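Local coordinates for protein ADP-ribosylglycohydrolase (Thermus thermophilus, PDB 2YZV) that belongs to the ADP-ribosylglycohydrolase family and folds into a single all-helical chain that holds two magnesium ions, at residues 182-187 and 264-269. Numbering follows the deposited sequence.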
loop_
_atom_site.group_PDB
_atom_site.type_symbol
_atom_site.label_atom_id
_atom_site.label_comp_id
_atom_site.label_asym_id
_atom_site.label_seq_id
_atom_site.Cartn_x
_atom_site.Cartn_y
_atom_site.Cartn_z
ATOM N N ALA A 182 4.376 -14.379 -10.195
ATOM C CA ALA A 182 5.662 -13.985 -10.760
ATOM C C ALA A 182 6.752 -14.093 -9.695
ATOM O O ALA A 182 6.528 -13.778 -8.525
ATOM C CB ALA A 182 5.589 -12.557 -11.294
ATOM N N PRO A 183 7.952 -14.549 -10.088
ATOM C CA PRO A 183 9.064 -14.694 -9.147
ATOM C C PRO A 183 9.666 -13.356 -8.717
ATOM O O PRO A 183 9.551 -12.356 -9.431
ATOM C CB PRO A 183 10.053 -15.563 -9.921
ATOM C CG PRO A 183 9.858 -15.101 -11.322
ATOM C CD PRO A 183 8.340 -14.998 -11.437
ATOM N N LYS A 184 10.293 -13.351 -7.544
ATOM C CA LYS A 184 10.902 -12.140 -7.004
ATOM C C LYS A 184 11.823 -11.454 -8.009
ATOM O O LYS A 184 11.802 -10.231 -8.139
ATOM C CB LYS A 184 11.681 -12.457 -5.720
ATOM C CG LYS A 184 12.352 -11.234 -5.100
ATOM C CD LYS A 184 13.018 -11.542 -3.760
ATOM C CE LYS A 184 12.000 -11.814 -2.667
ATOM N NZ LYS A 184 12.661 -11.909 -1.333
ATOM N N GLU A 185 12.625 -12.236 -8.727
ATOM C CA GLU A 185 13.545 -11.666 -9.704
ATOM C C GLU A 185 12.819 -10.873 -10.792
ATOM O O GLU A 185 13.282 -9.813 -11.207
ATOM C CB GLU A 185 14.395 -12.770 -10.345
ATOM C CG GLU A 185 13.579 -13.918 -10.915
ATOM C CD GLU A 185 13.429 -15.090 -9.952
ATOM O OE1 GLU A 185 13.352 -14.871 -8.720
ATOM O OE2 GLU A 185 13.373 -16.243 -10.434
ATOM N N ALA A 186 11.683 -11.388 -11.252
ATOM C CA ALA A 186 10.908 -10.716 -12.290
ATOM C C ALA A 186 10.301 -9.424 -11.749
ATOM O O ALA A 186 10.285 -8.399 -12.435
ATOM C CB ALA A 186 9.805 -11.639 -12.796
ATOM N N LEU A 187 9.801 -9.481 -10.520
ATOM C CA LEU A 187 9.200 -8.307 -9.892
ATOM C C LEU A 187 10.222 -7.186 -9.752
ATOM O O LEU A 187 9.954 -6.039 -10.116
ATOM C CB LEU A 187 8.633 -8.682 -8.519
ATOM C CG LEU A 187 7.482 -9.695 -8.599
ATOM C CD1 LEU A 187 7.157 -10.244 -7.216
ATOM C CD2 LEU A 187 6.256 -9.023 -9.224
ATOM N N GLY A 264 2.838 -9.573 0.870
ATOM C CA GLY A 264 1.655 -10.360 1.185
ATOM C C GLY A 264 1.174 -11.116 -0.042
ATOM O O GLY A 264 0.789 -12.286 0.037
ATOM N N ALA A 265 1.192 -10.444 -1.187
ATOM C CA ALA A 265 0.768 -11.073 -2.437
ATOM C C ALA A 265 1.776 -12.135 -2.870
ATOM O O ALA A 265 1.406 -13.168 -3.440
ATOM C CB ALA A 265 0.635 -10.017 -3.532
ATOM N N TYR A 266 3.049 -11.877 -2.596
ATOM C CA TYR A 266 4.123 -12.790 -2.976
ATOM C C TYR A 266 4.220 -14.041 -2.103
ATOM O O TYR A 266 4.276 -15.163 -2.621
ATOM C CB TYR A 266 5.465 -12.052 -2.944
ATOM C CG TYR A 266 6.629 -12.898 -3.399
ATOM C CD1 TYR A 266 6.789 -13.224 -4.744
ATOM C CD2 TYR A 266 7.559 -13.387 -2.485
ATOM C CE1 TYR A 266 7.847 -14.021 -5.171
ATOM C CE2 TYR A 266 8.625 -14.187 -2.901
ATOM C CZ TYR A 266 8.759 -14.498 -4.247
ATOM O OH TYR A 266 9.801 -15.291 -4.667
ATOM N N TYR A 267 4.243 -13.849 -0.786
ATOM C CA TYR A 267 4.367 -14.960 0.161
ATOM C C TYR A 267 3.034 -15.585 0.572
ATOM O O TYR A 267 2.986 -16.758 0.961
ATOM C CB TYR A 267 5.100 -14.498 1.422
ATOM C CG TYR A 267 6.529 -14.050 1.210
ATOM C CD1 TYR A 267 7.522 -14.959 0.832
ATOM C CD2 TYR A 267 6.901 -12.726 1.434
ATOM C CE1 TYR A 267 8.849 -14.558 0.692
ATOM C CE2 TYR A 267 8.222 -12.314 1.296
ATOM C CZ TYR A 267 9.191 -13.233 0.929
ATOM O OH TYR A 267 10.501 -12.827 0.828
ATOM N N GLY A 268 1.963 -14.801 0.507
ATOM C CA GLY A 268 0.649 -15.305 0.873
ATOM C C GLY A 268 0.315 -15.158 2.347
ATOM O O GLY A 268 1.205 -15.057 3.190
ATOM N N LEU A 269 -0.979 -15.155 2.655
ATOM C CA LEU A 269 -1.459 -15.011 4.027
ATOM C C LEU A 269 -0.852 -16.034 4.987
ATOM O O LEU A 269 -0.509 -15.702 6.121
ATOM C CB LEU A 269 -2.986 -15.138 4.067
ATOM C CG LEU A 269 -3.629 -14.883 5.433
ATOM C CD1 LEU A 269 -3.514 -13.404 5.786
ATOM C CD2 LEU A 269 -5.085 -15.307 5.406
HETATM O O HOH W 1 12.301 -14.409 -0.617
#
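Tyr266, in the last turn of helix 252-267, packs its ring at the start of the short helix 184-189, where the C-terminal end of one helix meets the N-terminal end of the other at the surface of this all-helical ADP-ribosylglycohydrolase fold. Packing contacts dominate. With CG anti to the backbone N (chi1 -177°), the ring of Tyr266 extends from its helix to the turn at Ala182 and Pro183. There Tyr266 CE1 lies 3.5 Å from Lys184 N. The carbonyl O of Ala182 meets the ring edge near its plane, 3.6 Å from Tyr266 CE1. Lys184 passes the tyrosine at roughly a right angle, its CB 3.6 Å from Tyr266 OH. Leu187, one turn on, adds the apolar contact, its CD1 3.9 Å from Tyr266 CD1. Between neighbours at the C-terminal end of helix 252-267, Tyr266 CD2 sits over the centre of one face of the Tyr267 ring, and Phe232 adds an edge-to-face partner for Tyr266.

Helix 184-189 starts after Pro183, the N-cap residue, whose O accepts a hydrogen bond from Leu187 N at 3.1 Å. Helix 252-267 ends where Gly268 takes a positive phi (88°), a conformation suited to glycine.

Polar contacts gather at the end of Lys184. Its chain runs extended and then bends at chi3 (-70°), so that NZ ends up beside Tyr267 OH. NZ donates to the carbonyl O of Phe232, whose ring also makes a cation-pi contact with this lysine. One water joins the two segments: it accepts from Lys184 NZ at 2.6 Å and is hydrogen-bonded to Tyr267 OH at 2.8 Å.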